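Local coordinates for protein tRNA threonylcarbamoyladenosine dehydratase (Escherichia coli, PDB 4D79) that catalyses the ATP-dependent dehydration of threonylcarbamoyladenosine at position 37 of tRNA to its cyclic form, and can accept sulfur from the desulfurase CsdA in vitro, at residues 43-48 / 251-256; 57-62 / 91-96. One frame throughout, in Å; residues are numbered along the deposited sequence.

Contact 1. Residues 43-48 / 251-256; sequences SWAAEA and VAVSHA
V253 lays its forked side chain against A45 and A48, one turn apart on helix 42-51, the helix that follows the glycine-rich turn of the Rossmann-type nucleotide fold. The contact is thus a buried helix-to-helix packing of apolar side chains in which a single branched residue meets two methyl groups. With CG1 of the valine anti to the backbone N (chi1 170°), CG2 goes to A45, while A48 sits against both branches. V253 CG2 lies close to the A45 backbone and 3.9 Å from A45 CB. A48 points its CB toward the facing helix and meets the fork there, with V253 CG1 at 4.2 Å from A48 CB. Small residues on one side are what make this possible: the CA atoms of A45 and V253 come within 6.1 Å of each other. Nearby, W44 and A48 pack on F250, a turn earlier on helix 242-266, while V251 and H255 turn to strand 164-168, placing the long helix between helix 42-51 and that strand. Part of helix 242-266 is predicted to be transmembrane, yet here it is packed within the globular domain. M243 of the second subunit adds a further apolar neighbour to A48. The tightest approach of the pair is made to main chain, V253 CG2 standing 3.6 Å from A45 O.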
loop_
_atom_site.group_PDB
_atom_site.type_symbol
_atom_site.label_atom_id
_atom_site.label_comp_id
_atom_site.label_asym_id
_atom_site.label_seq_id
_atom_site.Cartn_x
_atom_site.Cartn_y
_atom_site.Cartn_z
ATOM N N SER B 43 -5.171 -9.066 1.254
ATOM C CA SER B 43 -6.037 -8.191 2.052
ATOM C C SER B 43 -5.965 -6.762 1.541
ATOM O O SER B 43 -6.999 -6.083 1.435
ATOM C CB SER B 43 -5.682 -8.285 3.539
ATOM O OG SER B 43 -4.413 -7.731 3.822
ATOM N N TRP B 44 -4.769 -6.314 1.144
ATOM C CA TRP B 44 -4.617 -4.989 0.563
ATOM C C TRP B 44 -5.160 -4.927 -0.858
ATOM O O TRP B 44 -5.711 -3.899 -1.251
ATOM C CB TRP B 44 -3.148 -4.539 0.581
ATOM C CG TRP B 44 -2.562 -4.690 1.901
ATOM C CD1 TRP B 44 -1.918 -5.779 2.352
ATOM C CD2 TRP B 44 -2.586 -3.750 2.996
ATOM N NE1 TRP B 44 -1.515 -5.597 3.630
ATOM C CE2 TRP B 44 -1.904 -4.361 4.063
ATOM C CE3 TRP B 44 -3.086 -2.455 3.159
ATOM C CZ2 TRP B 44 -1.737 -3.746 5.292
ATOM C CZ3 TRP B 44 -2.905 -1.825 4.372
ATOM C CH2 TRP B 44 -2.241 -2.469 5.428
ATOM N N ALA B 45 -5.041 -6.005 -1.646
ATOM C CA ALA B 45 -5.690 -6.000 -2.948
ATOM C C ALA B 45 -7.195 -5.791 -2.781
ATOM O O ALA B 45 -7.824 -5.018 -3.518
ATOM C CB ALA B 45 -5.380 -7.301 -3.696
ATOM N N ALA B 46 -7.791 -6.482 -1.811
ATOM C CA ALA B 46 -9.224 -6.378 -1.612
ATOM C C ALA B 46 -9.612 -4.963 -1.227
ATOM O O ALA B 46 -10.614 -4.425 -1.733
ATOM C CB ALA B 46 -9.674 -7.386 -0.551
ATOM N N GLU B 47 -8.817 -4.348 -0.335
ATOM C CA GLU B 47 -8.993 -2.955 0.047
ATOM C C GLU B 47 -8.952 -2.046 -1.173
ATOM O O GLU B 47 -9.823 -1.193 -1.368
ATOM C CB GLU B 47 -7.909 -2.551 1.056
ATOM C CG GLU B 47 -7.960 -1.098 1.522
ATOM C CD GLU B 47 -8.879 -0.885 2.704
ATOM O OE1 GLU B 47 -9.497 -1.880 3.148
ATOM O OE2 GLU B 47 -8.948 0.270 3.210
ATOM N N ALA B 48 -7.945 -2.219 -2.010
ATOM C CA ALA B 48 -7.789 -1.348 -3.165
ATOM C C ALA B 48 -8.950 -1.498 -4.161
ATOM O O ALA B 48 -9.395 -0.503 -4.766
ATOM C CB ALA B 48 -6.463 -1.653 -3.841
ATOM N N VAL B 251 -0.039 -3.181 -6.818
ATOM C CA VAL B 251 0.431 -3.309 -8.192
ATOM C C VAL B 251 -0.414 -4.336 -8.948
ATOM O O VAL B 251 -0.754 -4.144 -10.127
ATOM C CB VAL B 251 1.921 -3.665 -8.216
ATOM C CG1 VAL B 251 2.348 -4.145 -9.602
ATOM C CG2 VAL B 251 2.764 -2.482 -7.766
ATOM N N ALA B 252 -0.777 -5.436 -8.289
ATOM C CA ALA B 252 -1.668 -6.408 -8.929
ATOM C C ALA B 252 -3.004 -5.773 -9.349
ATOM O O ALA B 252 -3.487 -6.016 -10.457
ATOM C CB ALA B 252 -1.904 -7.591 -7.997
ATOM N N VAL B 253 -3.623 -4.980 -8.472
ATOM C CA VAL B 253 -4.911 -4.336 -8.802
ATOM C C VAL B 253 -4.751 -3.350 -9.948
ATOM O O VAL B 253 -5.507 -3.389 -10.930
ATOM C CB VAL B 253 -5.511 -3.684 -7.550
ATOM C CG1 VAL B 253 -6.678 -2.811 -7.836
ATOM C CG2 VAL B 253 -5.931 -4.784 -6.580
ATOM N N SER B 254 -3.725 -2.502 -9.884
ATOM C CA SER B 254 -3.502 -1.522 -10.939
ATOM C C SER B 254 -3.278 -2.200 -12.282
ATOM O O SER B 254 -3.763 -1.716 -13.316
ATOM C CB SER B 254 -2.312 -0.635 -10.618
ATOM O OG SER B 254 -2.616 0.333 -9.611
ATOM N N HIS B 255 -2.542 -3.313 -12.281
ATOM C CA HIS B 255 -2.331 -4.066 -13.512
ATOM C C HIS B 255 -3.660 -4.602 -14.046
ATOM O O HIS B 255 -3.964 -4.473 -15.242
ATOM C CB HIS B 255 -1.352 -5.206 -13.246
ATOM C CG HIS B 255 -1.039 -6.030 -14.458
ATOM N ND1 HIS B 255 -0.121 -5.644 -15.412
ATOM C CD2 HIS B 255 -1.554 -7.205 -14.890
ATOM C CE1 HIS B 255 -0.044 -6.567 -16.350
ATOM N NE2 HIS B 255 -0.915 -7.518 -16.069
ATOM N N ALA B 256 -4.475 -5.202 -13.170
ATOM C CA ALA B 256 -5.758 -5.763 -13.593
ATOM C C ALA B 256 -6.669 -4.676 -14.151
ATOM O O ALA B 256 -7.297 -4.845 -15.209
ATOM C CB ALA B 256 -6.429 -6.472 -12.407
#

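Contact 2. Residues 57-62 / 91-96; sequences ITLIDM and ERIRQI. With ATP (adenosine-5'-triphosphate), chain K.
This is a strand-to-helix packing contact inside a beta-alpha-beta crossover of the Rossmann-type fold: strand 56-60 leads through helix 85-96 to strand 101-105, its parallel neighbour in the sheet. I57 and L59, alternate residues of the strand, project from the same sheet face toward the helix, and I93 answers them. The contact is made by chain ends: L59 and I93 reach toward each other tip to tip, CD1 to CD1 at 4.0 Å, while the CD1 atoms of I57 and I93 lie 4.3 Å apart. I93 gets there because CG1 is anti to its carbonyl carbon and the chain then runs extended (chi2 170°). On the helix's outer side, R94 NH1 meets E91 OE1 in the guanidinium plane, a salt bridge whose hydrogen bond is weak. At the end of the strand, I60 and then D61 line the ATP site. D61 holds the ribose with both carboxylate oxygens, OD1 taking O2' of ATP at 2.6 Å and OD2 taking O3' at 2.7 Å. Each oxygen also accepts a backbone N-H, OD1 from D63 N and OD2 from I38 N.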
loop_
_atom_site.group_PDB
_atom_site.type_symbol
_atom_site.label_atom_id
_atom_site.label_comp_id
_atom_site.label_asym_id
_atom_site.label_seq_id
_atom_site.Cartn_x
_atom_site.Cartn_y
_atom_site.Cartn_z
ATOM N N ILE B 57 -17.111 -8.100 -5.370
ATOM C CA ILE B 57 -15.844 -8.672 -4.968
ATOM C C ILE B 57 -16.136 -10.004 -4.308
ATOM O O ILE B 57 -16.989 -10.083 -3.418
ATOM C CB ILE B 57 -15.071 -7.733 -4.003
ATOM C CG1 ILE B 57 -14.731 -6.419 -4.714
ATOM C CG2 ILE B 57 -13.805 -8.399 -3.490
ATOM C CD1 ILE B 57 -14.238 -5.308 -3.762
ATOM N N THR B 58 -15.415 -11.045 -4.718
ATOM C CA THR B 58 -15.417 -12.318 -4.014
ATOM C C THR B 58 -14.078 -12.520 -3.301
ATOM O O THR B 58 -13.005 -12.241 -3.856
ATOM C CB THR B 58 -15.694 -13.481 -4.979
ATOM O OG1 THR B 58 -17.015 -13.334 -5.536
ATOM C CG2 THR B 58 -15.558 -14.852 -4.265
ATOM N N LEU B 59 -14.149 -12.977 -2.048
ATOM C CA LEU B 59 -12.982 -13.226 -1.216
ATOM C C LEU B 59 -12.950 -14.706 -0.880
ATOM O O LEU B 59 -13.905 -15.227 -0.297
ATOM C CB LEU B 59 -13.036 -12.411 0.080
ATOM C CG LEU B 59 -13.253 -10.917 -0.061
ATOM C CD1 LEU B 59 -13.310 -10.212 1.302
ATOM C CD2 LEU B 59 -12.183 -10.311 -0.938
ATOM N N ILE B 60 -11.848 -15.373 -1.207
ATOM C CA ILE B 60 -11.713 -16.811 -0.944
ATOM C C ILE B 60 -10.540 -17.036 0.005
ATOM O O ILE B 60 -9.381 -16.829 -0.366
ATOM C CB ILE B 60 -11.539 -17.635 -2.226
ATOM C CG1 ILE B 60 -12.611 -17.251 -3.232
ATOM C CG2 ILE B 60 -11.602 -19.147 -1.870
ATOM C CD1 ILE B 60 -12.708 -18.170 -4.453
ATOM N N ASP B 61 -10.849 -17.523 1.204
ATOM C CA ASP B 61 -9.869 -17.868 2.232
ATOM C C ASP B 61 -10.626 -18.600 3.334
ATOM O O ASP B 61 -11.766 -18.255 3.620
ATOM C CB ASP B 61 -9.190 -16.610 2.796
ATOM C CG ASP B 61 -7.803 -16.868 3.368
ATOM O OD1 ASP B 61 -7.567 -17.926 3.991
ATOM O OD2 ASP B 61 -6.936 -15.988 3.191
ATOM N N MET B 62 -9.985 -19.577 3.991
ATOM C CA MET B 62 -10.623 -20.126 5.192
ATOM C C MET B 62 -9.779 -19.921 6.437
ATOM O O MET B 62 -10.104 -20.481 7.498
ATOM C CB MET B 62 -11.011 -21.608 5.014
ATOM C CG MET B 62 -9.925 -22.616 4.907
ATOM S SD MET B 62 -10.582 -24.284 4.613
ATOM C CE MET B 62 -11.972 -24.346 5.736
ATOM N N GLU B 91 -16.718 -7.428 5.880
ATOM C CA GLU B 91 -17.399 -6.400 6.659
ATOM C C GLU B 91 -16.740 -5.043 6.472
ATOM O O GLU B 91 -17.417 -4.003 6.459
ATOM C CB GLU B 91 -17.418 -6.769 8.142
ATOM C CG GLU B 91 -18.263 -5.803 8.940
ATOM C CD GLU B 91 -19.699 -5.748 8.434
ATOM O OE1 GLU B 91 -20.188 -6.777 7.904
ATOM O OE2 GLU B 91 -20.315 -4.663 8.518
ATOM N N ARG B 92 -15.413 -5.026 6.369
ATOM C CA ARG B 92 -14.719 -3.784 6.088
ATOM C C ARG B 92 -15.110 -3.223 4.725
ATOM O O ARG B 92 -15.329 -2.010 4.588
ATOM C CB ARG B 92 -13.219 -4.013 6.161
ATOM C CG ARG B 92 -12.442 -2.748 6.011
ATOM C CD ARG B 92 -10.944 -2.969 6.249
ATOM N NE ARG B 92 -10.229 -1.822 5.741
ATOM C CZ ARG B 92 -10.080 -0.686 6.414
ATOM N NH1 ARG B 92 -10.565 -0.565 7.652
ATOM N NH2 ARG B 92 -9.464 0.329 5.832
ATOM N N ILE B 93 -15.185 -4.084 3.703
ATOM C CA ILE B 93 -15.550 -3.616 2.365
ATOM C C ILE B 93 -16.945 -3.003 2.379
ATOM O O ILE B 93 -17.194 -1.987 1.713
ATOM C CB ILE B 93 -15.423 -4.760 1.342
ATOM C CG1 ILE B 93 -13.934 -5.068 1.139
ATOM C CG2 ILE B 93 -16.112 -4.377 0.034
ATOM C CD1 ILE B 93 -13.664 -6.304 0.345
ATOM N N ARG B 94 -17.858 -3.579 3.171
ATOM C CA ARG B 94 -19.219 -3.045 3.285
ATOM C C ARG B 94 -19.237 -1.676 3.960
ATOM O O ARG B 94 -20.170 -0.890 3.741
ATOM C CB ARG B 94 -20.108 -4.029 4.056
ATOM C CG ARG B 94 -20.295 -5.369 3.312
ATOM C CD ARG B 94 -21.240 -6.342 3.991
ATOM N NE ARG B 94 -21.154 -7.663 3.354
ATOM C CZ ARG B 94 -20.708 -8.774 3.936
ATOM N NH1 ARG B 94 -20.312 -8.758 5.202
ATOM N NH2 ARG B 94 -20.674 -9.917 3.246
ATOM N N GLN B 95 -18.235 -1.382 4.802
ATOM C CA GLN B 95 -18.074 -0.050 5.382
ATOM C C GLN B 95 -17.461 0.927 4.394
ATOM O O GLN B 95 -17.763 2.127 4.442
ATOM C CB GLN B 95 -17.210 -0.130 6.648
ATOM C CG GLN B 95 -18.003 -0.623 7.821
ATOM C CD GLN B 95 -18.782 0.522 8.459
ATOM O OE1 GLN B 95 -18.240 1.614 8.709
ATOM N NE2 GLN B 95 -20.055 0.300 8.680
ATOM N N ILE B 96 -16.622 0.428 3.492
ATOM C CA ILE B 96 -16.034 1.269 2.465
ATOM C C ILE B 96 -17.088 1.661 1.450
ATOM O O ILE B 96 -17.244 2.842 1.118
ATOM C CB ILE B 96 -14.851 0.562 1.795
ATOM C CG1 ILE B 96 -13.667 0.470 2.801
ATOM C CG2 ILE B 96 -14.414 1.323 0.532
ATOM C CD1 ILE B 96 -12.496 -0.354 2.304
HETATM P PG ATP K . 0.750 -17.544 8.469
HETATM O O1G ATP K . 1.837 -17.290 9.485
HETATM O O2G ATP K . -0.644 -17.607 9.046
HETATM O O3G ATP K . 1.088 -18.622 7.466
HETATM P PB ATP K . -0.177 -15.968 6.296
HETATM O O1B ATP K . -0.129 -17.204 5.427
HETATM O O2B ATP K . -1.490 -15.311 6.684
HETATM O O3B ATP K . 0.736 -16.188 7.607
HETATM P PA ATP K . 0.598 -14.465 4.044
HETATM O O1A ATP K . 1.548 -15.422 3.331
HETATM O O2A ATP K . 0.865 -12.985 3.972
HETATM O O3A ATP K . 0.703 -14.825 5.600
HETATM O "O5'" ATP K . -0.948 -14.762 3.635
HETATM C "C5'" ATP K . -1.360 -15.770 2.691
HETATM C "C4'" ATP K . -2.873 -16.016 2.598
HETATM O "O4'" ATP K . -3.246 -16.869 1.470
HETATM C "C3'" ATP K . -3.423 -16.703 3.842
HETATM O "O3'" ATP K . -4.491 -15.951 4.441
HETATM C "C2'" ATP K . -3.937 -18.036 3.331
HETATM O "O2'" ATP K . -5.042 -18.515 4.084
HETATM C "C1'" ATP K . -4.313 -17.763 1.884
HETATM N N9 ATP K . -4.495 -19.044 1.130
HETATM C C8 ATP K . -3.569 -20.038 1.129
HETATM N N7 ATP K . -3.964 -21.109 0.392
HETATM C C5 ATP K . -5.173 -20.811 -0.090
HETATM C C6 ATP K . -6.119 -21.523 -0.958
HETATM N N6 ATP K . -5.808 -22.747 -1.390
HETATM N N1 ATP K . -7.282 -20.947 -1.271
HETATM C C2 ATP K . -7.600 -19.719 -0.802
HETATM N N3 ATP K . -6.779 -19.006 0.000
HETATM C C4 ATP K . -5.550 -19.472 0.391
#

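In the fold
Contacts 1 and 2 lie about 13 Å apart, centre to centre, in one Rossmann-type domain, and helix 42-51 joins them. Along the chain come helix 42-51, strand 56-60 and helix 85-96, whereas helix 242-266 arrives near the C terminus, so contact 2 falls between the two halves of contact 1. A45 and A48 of helix 42-51 meet helix 242-266, whereas A46 and E47 meet residues of contact 2: A46 CB packs on L59 CD2 at 3.9 Å, and E47 OE2 forms a salt bridge with R92 NH2 at 2.7 Å. R92 NH2 also hydrogen-bonds I74 O of the second subunit, and residues of both contacts meet that subunit. The two contacts thus lie between the ATP-binding end of the strand and the second subunit.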